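Local coordinates for protein putative sortase (Streptococcus pneumoniae, PDB 2W1J) that probably acts as a class C sortase, a transpeptidase that links pilin subunits covalently during assembly of the pneumococcal pilus fibre, at residues Ala14-Asp17 against Glu18-Asp22; Val69-Pro72 against Val73-Val76; Val138-Lys142 against Glu143-Tyr147. All coordinates share one frame; numbering follows the deposited sequence.

All three contacts are local and follow one another along the chain, neither nesting nor crossing. Contact 1 lies where helix 5-15 gives way to helix 18-33, and starts the second of these helices. Contact 2 closes the turn that takes strand 65-71 back into strand 76-82, and contact 3 closes the hairpin between strands 135-139 and 144-155. Strands 65-71 and 135-139 are neighbours in the same sheet, and Glu70 of contact 2 probably hydrogen-bonds to His139 of contact 3. Contact 3 also reaches the helical N-terminal region, its loop packing through Ile141 and Lys142 against Ile21. Contacts 1 and 2 do not touch, their nearest atoms being about 15 Å apart.

Contact 1 (Ala14-Asp17 against Glu18-Asp22)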
loop_
_atom_site.group_PDB
_atom_site.type_symbol
_atom_site.label_atom_id
_atom_site.label_comp_id
_atom_site.label_asym_id
_atom_site.label_seq_id
_atom_site.Cartn_x
_atom_site.Cartn_y
_atom_site.Cartn_z
ATOM N N ALA A 14 11.514 3.203 15.921
ATOM C CA ALA A 14 12.494 4.090 16.527
ATOM C C ALA A 14 13.542 3.326 17.336
ATOM O O ALA A 14 14.629 3.844 17.586
ATOM C CB ALA A 14 11.797 5.122 17.398
ATOM N N THR A 15 13.218 2.097 17.735
ATOM C CA THR A 15 14.121 1.289 18.554
ATOM C C THR A 15 14.984 0.328 17.743
ATOM O O THR A 15 15.889 -0.300 18.287
ATOM C CB THR A 15 13.354 0.448 19.602
ATOM O OG1 THR A 15 12.747 -0.685 18.962
ATOM C CG2 THR A 15 12.284 1.280 20.276
ATOM N N LEU A 16 14.700 0.201 16.451
ATOM C CA LEU A 16 15.440 -0.742 15.612
ATOM C C LEU A 16 16.885 -0.287 15.462
ATOM O O LEU A 16 17.149 0.894 15.247
ATOM C CB LEU A 16 14.793 -0.891 14.230
ATOM C CG LEU A 16 13.617 -1.871 14.096
ATOM C CD1 LEU A 16 14.081 -3.318 14.162
ATOM C CD2 LEU A 16 12.556 -1.620 15.145
ATOM N N ASP A 17 17.817 -1.223 15.589
ATOM C CA ASP A 17 19.218 -0.912 15.331
ATOM C C ASP A 17 19.412 -0.631 13.850
ATOM O O ASP A 17 18.865 -1.339 13.005
ATOM C CB ASP A 17 20.120 -2.074 15.737
ATOM C CG ASP A 17 21.586 -1.672 15.792
ATOM O OD1 ASP A 17 22.047 -1.303 16.888
ATOM O OD2 ASP A 17 22.277 -1.687 14.751
ATOM N N GLU A 18 20.210 0.384 13.532
ATOM C CA GLU A 18 20.427 0.740 12.138
ATOM C C GLU A 18 20.975 -0.434 11.320
ATOM O O GLU A 18 20.637 -0.585 10.156
ATOM C CB GLU A 18 21.323 1.978 12.008
ATOM C CG GLU A 18 20.635 3.274 12.420
ATOM C CD GLU A 18 19.452 3.638 11.538
ATOM O OE1 GLU A 18 19.446 3.292 10.337
ATOM O OE2 GLU A 18 18.531 4.303 12.048
ATOM N N ALA A 19 21.814 -1.272 11.922
ATOM C CA ALA A 19 22.362 -2.415 11.189
ATOM C C ALA A 19 21.284 -3.454 10.855
ATOM O O ALA A 19 21.331 -4.117 9.809
ATOM C CB ALA A 19 23.522 -3.044 11.965
ATOM N N ASP A 20 20.305 -3.587 11.748
ATOM C CA ASP A 20 19.139 -4.447 11.534
ATOM C C ASP A 20 18.321 -3.905 10.356
ATOM O O ASP A 20 17.925 -4.654 9.457
ATOM C CB ASP A 20 18.323 -4.458 12.841
ATOM C CG ASP A 20 17.072 -5.326 12.788
ATOM O OD1 ASP A 20 16.792 -5.988 11.768
ATOM O OD2 ASP A 20 16.354 -5.344 13.815
ATOM N N ILE A 21 18.076 -2.599 10.355
ATOM C CA ILE A 21 17.399 -1.959 9.230
ATOM C C ILE A 21 18.169 -2.197 7.929
ATOM O O ILE A 21 17.578 -2.522 6.900
ATOM C CB ILE A 21 17.186 -0.454 9.498
ATOM C CG1 ILE A 21 16.205 -0.256 10.661
ATOM C CG2 ILE A 21 16.670 0.260 8.242
ATOM C CD1 ILE A 21 16.114 1.174 11.165
ATOM N N ASP A 22 19.495 -2.072 7.971
ATOM C CA ASP A 22 20.290 -2.298 6.764
ATOM C C ASP A 22 20.073 -3.715 6.216
ATOM O O ASP A 22 19.944 -3.913 5.009
ATOM C CB ASP A 22 21.779 -2.079 7.047
ATOM C CG ASP A 22 22.117 -0.649 7.449
ATOM O OD1 ASP A 22 21.440 0.290 6.976
ATOM O OD2 ASP A 22 23.097 -0.482 8.218
HETATM O O HOH W 1 17.112 -3.890 16.159
#
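Asp17 OD2 accepts a hydrogen bond of 2.9 Å from Ala19 N, the amide meeting the carboxylate oxygen on its anti side and 22° out of the carboxylate plane. This is the N-cap bond of helix 18-33. With CG anti to its own backbone N (chi1 -166°), the Asp17 side chain folds beside its carbonyl carbon and over the first turn, where OD2 also lies 3.3 Å from Ala19 CB. The backbone carbonyl of the same residue opens the regular helical bonding, as Ile21 N donates to Asp17 O at 3.0 Å. A water bridges Asp17 N and Asp20 OD2, accepting from the first and donating to the second, so the carboxylate three residues on reaches the N-cap amide through a solvent molecule, where a capping box would have a direct bond. Asp20 is held at its second oxygen, OD1, by a salt bridge to Arg24 one turn further along the helix. Leu16 CD1 presses closely on Asp20 OD2, 3.1 Å away. On the inner side Leu16 CB rests on Ile21 CG1 at 3.9 Å; the residue before the cap thus meets the one four beyond it, the arrangement of a hydrophobic staple. Acidic residues occupy the N-cap and the first turn, where the helix dipole would probably favour negative charge, chiefly that of the capping Asp17.

Contact 2 (Val69-Pro72 against Val73-Val76)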
loop_
_atom_site.group_PDB
_atom_site.type_symbol
_atom_site.label_atom_id
_atom_site.label_comp_id
_atom_site.label_asym_id
_atom_site.label_seq_id
_atom_site.Cartn_x
_atom_site.Cartn_y
_atom_site.Cartn_z
ATOM N N VAL A 69 0.190 4.015 5.732
ATOM C CA VAL A 69 -0.089 4.990 4.691
ATOM C C VAL A 69 -0.856 6.151 5.300
ATOM O O VAL A 69 -1.929 5.969 5.897
ATOM C CB VAL A 69 -0.867 4.358 3.501
ATOM C CG1 VAL A 69 -2.162 3.690 3.952
ATOM C CG2 VAL A 69 -1.093 5.381 2.397
ATOM N N GLU A 70 -0.289 7.341 5.157
ATOM C CA GLU A 70 -0.801 8.553 5.781
ATOM C C GLU A 70 -1.286 9.499 4.684
ATOM O O GLU A 70 -0.524 9.838 3.766
ATOM C CB GLU A 70 0.326 9.206 6.589
ATOM C CG GLU A 70 -0.109 10.454 7.341
ATOM C CD GLU A 70 1.054 11.243 7.916
ATOM O OE1 GLU A 70 2.226 10.884 7.664
ATOM O OE2 GLU A 70 0.778 12.240 8.617
ATOM N N ILE A 71 -2.544 9.923 4.775
ATOM C CA ILE A 71 -3.102 10.821 3.773
ATOM C C ILE A 71 -3.720 11.994 4.531
ATOM O O ILE A 71 -4.908 11.989 4.874
ATOM C CB ILE A 71 -4.164 10.135 2.891
ATOM C CG1 ILE A 71 -3.750 8.704 2.507
ATOM C CG2 ILE A 71 -4.463 11.005 1.669
ATOM C CD1 ILE A 71 -4.849 7.915 1.812
ATOM N N PRO A 72 -2.894 12.993 4.860
ATOM C CA PRO A 72 -3.334 14.035 5.789
ATOM C C PRO A 72 -4.606 14.765 5.356
ATOM O O PRO A 72 -5.439 15.100 6.200
ATOM C CB PRO A 72 -2.131 14.983 5.825
ATOM C CG PRO A 72 -0.965 14.093 5.586
ATOM C CD PRO A 72 -1.452 13.088 4.575
ATOM N N VAL A 73 -4.789 15.003 4.066
ATOM C CA VAL A 73 -5.884 15.858 3.630
ATOM C C VAL A 73 -7.251 15.213 3.903
ATOM O O VAL A 73 -8.251 15.917 4.022
ATOM C CB VAL A 73 -5.700 16.283 2.149
ATOM C CG1 VAL A 73 -5.868 15.100 1.206
ATOM C CG2 VAL A 73 -6.617 17.432 1.782
ATOM N N ILE A 74 -7.303 13.883 4.011
ATOM C CA ILE A 74 -8.538 13.189 4.392
ATOM C C ILE A 74 -8.410 12.469 5.737
ATOM O O ILE A 74 -9.209 11.588 6.066
ATOM C CB ILE A 74 -9.015 12.202 3.305
ATOM C CG1 ILE A 74 -7.903 11.224 2.913
ATOM C CG2 ILE A 74 -9.527 12.972 2.086
ATOM C CD1 ILE A 74 -8.393 10.086 2.019
ATOM N N ASP A 75 -7.430 12.871 6.538
ATOM C CA ASP A 75 -7.310 12.349 7.901
ATOM C C ASP A 75 -7.225 10.830 7.950
ATOM O O ASP A 75 -7.849 10.192 8.811
ATOM C CB ASP A 75 -8.468 12.844 8.774
ATOM C CG ASP A 75 -8.552 14.348 8.799
ATOM O OD1 ASP A 75 -7.535 14.976 9.150
ATOM O OD2 ASP A 75 -9.607 14.900 8.428
ATOM N N VAL A 76 -6.448 10.254 7.039
ATOM C CA VAL A 76 -6.246 8.810 7.017
ATOM C C VAL A 76 -4.838 8.465 7.493
ATOM O O VAL A 76 -3.866 9.117 7.107
ATOM C CB VAL A 76 -6.457 8.256 5.595
ATOM C CG1 VAL A 76 -5.924 6.842 5.479
ATOM C CG2 VAL A 76 -7.916 8.323 5.220
#
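Ile71 and Val76 face each other as an antiparallel hydrogen-bonded pair, Ile71 N donating to Val76 O at 2.8 Å and Val76 N to Ile71 O at 3.2 Å. Beside the first of these bonds, Glu70 CA makes a C-H...O contact of 3.4 Å with the same Val76 O. Ile71 O takes a second donor, Ile74 N, also at 3.2 Å; the two amides come from opposite faces of the carbonyl plane, each well out of it. The next amide, Asp75 N, donates to Pro72 O at 3.0 Å, from far above that carbonyl plane. The side chains of Ile71, Ile74 and Val76 lie side by side and point the same way. Ile74 CG1 sits between its own backbone N and carbonyl carbon (chi1 53°), which sets it 3.7 Å from Ile71 CG2, while the other branch of Ile71 carries CD1 to 4.0 Å from Val76 CG1. The backbone pairing makes a G1 beta bulge, with Asp75 and Val76 both opposite Ile71, at the tight connection between the first two strands of the sortase beta-barrel. Asp75, in the left-handed region (phi 56°, psi 43°), turns the chain back into the second strand, and its carbonyl oxygen is bonded by Lys122. Further out, Ile71 is packed against Leu127, Leu130, Phe136 and Leu174, and Val73 also touches Leu130. Glu70 points away from the turn on the other side of the strand, and its extended side chain carries OE1 to His139.

Contact 3 (Val138-Lys142 against Glu143-Tyr147); sequences VHNIK and EVMAY
Val138 and Met145 form the hydrogen-bonded pair at the tight end of this hairpin: Val138 N donates to Met145 O, and Met145 N to Val138 O, each at 2.8 Å. Their side chains lie on one face of the sheet, where the bend at the end of the Met145 chain (chi3 -62°) carries CE to 3.9 Å from Val138 CG1. The other methyl of Val138, CG2, touches Tyr147 CD1 obliquely at 4.1 Å; the phenol hydroxyl is hydrogen-bonded to Asp170. On the opposite face Val144 CG1 sits over the centre of the His139 ring, 4.0 Å from its centroid, a CH-pi contact, while Val144 CG2 lies over the same face of the ring, 3.5 Å from His139 ND1. His139, whose NE2 is paired with Glu70, also stacks on His68. The strands 135-139 and 144-155 thus joined form a beta hairpin in the sortase barrel, and its loop is organised by an Asx turn. Asn140 OD1 accepts from Lys142 N at 2.8 Å and from Glu143 N at 3.0 Å, the two amides arriving from opposite faces of the amide plane, while Asn140 N makes an almost straight bond to Glu143 O. Beyond this the contact loosens toward solvent. Lys142, fully extended, runs alongside Glu143, yet their salt bridge is long, NZ to OE2 3.8 Å. A water donates to Glu143 OE2 and accepts from Asn140 ND2, which also binds the carbonyl oxygen of Pro102.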
loop_
_atom_site.group_PDB
_atom_site.type_symbol
_atom_site.label_atom_id
_atom_site.label_comp_id
_atom_site.label_asym_id
_atom_site.label_seq_id
_atom_site.Cartn_x
_atom_site.Cartn_y
_atom_site.Cartn_z
ATOM N N VAL A 138 4.124 7.282 2.661
ATOM C CA VAL A 138 4.244 5.863 2.945
ATOM C C VAL A 138 5.391 5.702 3.934
ATOM O O VAL A 138 6.528 6.079 3.646
ATOM C CB VAL A 138 4.513 5.061 1.656
ATOM C CG1 VAL A 138 4.718 3.573 1.975
ATOM C CG2 VAL A 138 3.367 5.256 0.662
ATOM N N HIS A 139 5.074 5.186 5.117
ATOM C CA HIS A 139 6.043 4.987 6.189
ATOM C C HIS A 139 6.505 3.548 6.178
ATOM O O HIS A 139 5.675 2.636 6.169
ATOM C CB HIS A 139 5.388 5.242 7.549
ATOM C CG HIS A 139 4.882 6.640 7.746
ATOM N ND1 HIS A 139 5.379 7.471 8.725
ATOM C CD2 HIS A 139 3.909 7.342 7.114
ATOM C CE1 HIS A 139 4.740 8.628 8.686
ATOM N NE2 HIS A 139 3.842 8.577 7.716
ATOM N N ASN A 140 7.816 3.342 6.198
ATOM C CA ASN A 140 8.361 1.999 6.357
ATOM C C ASN A 140 9.417 2.003 7.458
ATOM O O ASN A 140 9.616 3.034 8.104
ATOM C CB ASN A 140 8.845 1.413 5.020
ATOM C CG ASN A 140 10.004 2.184 4.424
ATOM O OD1 ASN A 140 10.878 2.670 5.143
ATOM N ND2 ASN A 140 10.030 2.280 3.104
ATOM N N ILE A 141 10.076 0.874 7.692
ATOM C CA ILE A 141 11.033 0.802 8.790
ATOM C C ILE A 141 12.208 1.767 8.642
ATOM O O ILE A 141 12.847 2.120 9.634
ATOM C CB ILE A 141 11.580 -0.624 9.012
ATOM C CG1 ILE A 141 12.111 -1.212 7.699
ATOM C CG2 ILE A 141 10.497 -1.504 9.615
ATOM C CD1 ILE A 141 12.900 -2.508 7.871
ATOM N N LYS A 142 12.510 2.163 7.412
ATOM C CA LYS A 142 13.652 3.027 7.131
ATOM C C LYS A 142 13.316 4.517 7.172
ATOM O O LYS A 142 14.093 5.313 7.701
ATOM C CB LYS A 142 14.236 2.667 5.761
ATOM C CG LYS A 142 15.383 3.569 5.296
ATOM C CD LYS A 142 15.828 3.190 3.889
ATOM C CE LYS A 142 16.780 4.218 3.307
ATOM N NZ LYS A 142 17.089 3.909 1.879
ATOM N N GLU A 143 12.178 4.904 6.607
ATOM C CA GLU A 143 11.954 6.320 6.316
ATOM C C GLU A 143 10.490 6.590 6.004
ATOM O O GLU A 143 9.661 5.673 6.001
ATOM C CB GLU A 143 12.827 6.760 5.133
ATOM C CG GLU A 143 12.472 6.049 3.830
ATOM C CD GLU A 143 13.441 6.356 2.709
ATOM O OE1 GLU A 143 14.004 7.475 2.675
ATOM O OE2 GLU A 143 13.664 5.471 1.865
ATOM N N VAL A 144 10.191 7.855 5.742
ATOM C CA VAL A 144 8.894 8.256 5.230
ATOM C C VAL A 144 9.089 8.698 3.784
ATOM O O VAL A 144 9.997 9.480 3.487
ATOM C CB VAL A 144 8.328 9.424 6.059
ATOM C CG1 VAL A 144 6.951 9.825 5.541
ATOM C CG2 VAL A 144 8.254 9.040 7.531
ATOM N N MET A 145 8.258 8.187 2.883
ATOM C CA MET A 145 8.335 8.536 1.463
ATOM C C MET A 145 7.113 9.344 1.064
ATOM O O MET A 145 5.983 8.948 1.362
ATOM C CB MET A 145 8.390 7.271 0.612
ATOM C CG MET A 145 9.548 6.349 0.982
ATOM S SD MET A 145 9.673 4.928 -0.123
ATOM C CE MET A 145 8.100 4.116 0.158
ATOM N N ALA A 146 7.324 10.440 0.343
ATOM C CA ALA A 146 6.236 11.285 -0.117
ATOM C C ALA A 146 5.866 10.983 -1.561
ATOM O O ALA A 146 6.738 10.809 -2.421
ATOM C CB ALA A 146 6.613 12.756 0.028
ATOM N N TYR A 147 4.556 10.984 -1.810
ATOM C CA TYR A 147 3.987 10.790 -3.138
ATOM C C TYR A 147 2.983 11.896 -3.441
ATOM O O TYR A 147 2.329 12.411 -2.523
ATOM C CB TYR A 147 3.319 9.405 -3.240
ATOM C CG TYR A 147 4.341 8.295 -3.284
ATOM C CD1 TYR A 147 4.927 7.801 -2.118
ATOM C CD2 TYR A 147 4.781 7.792 -4.509
ATOM C CE1 TYR A 147 5.917 6.818 -2.183
ATOM C CE2 TYR A 147 5.780 6.826 -4.583
ATOM C CZ TYR A 147 6.336 6.336 -3.415
ATOM O OH TYR A 147 7.331 5.378 -3.465
HETATM O O HOH W 2 12.504 3.110 1.495
#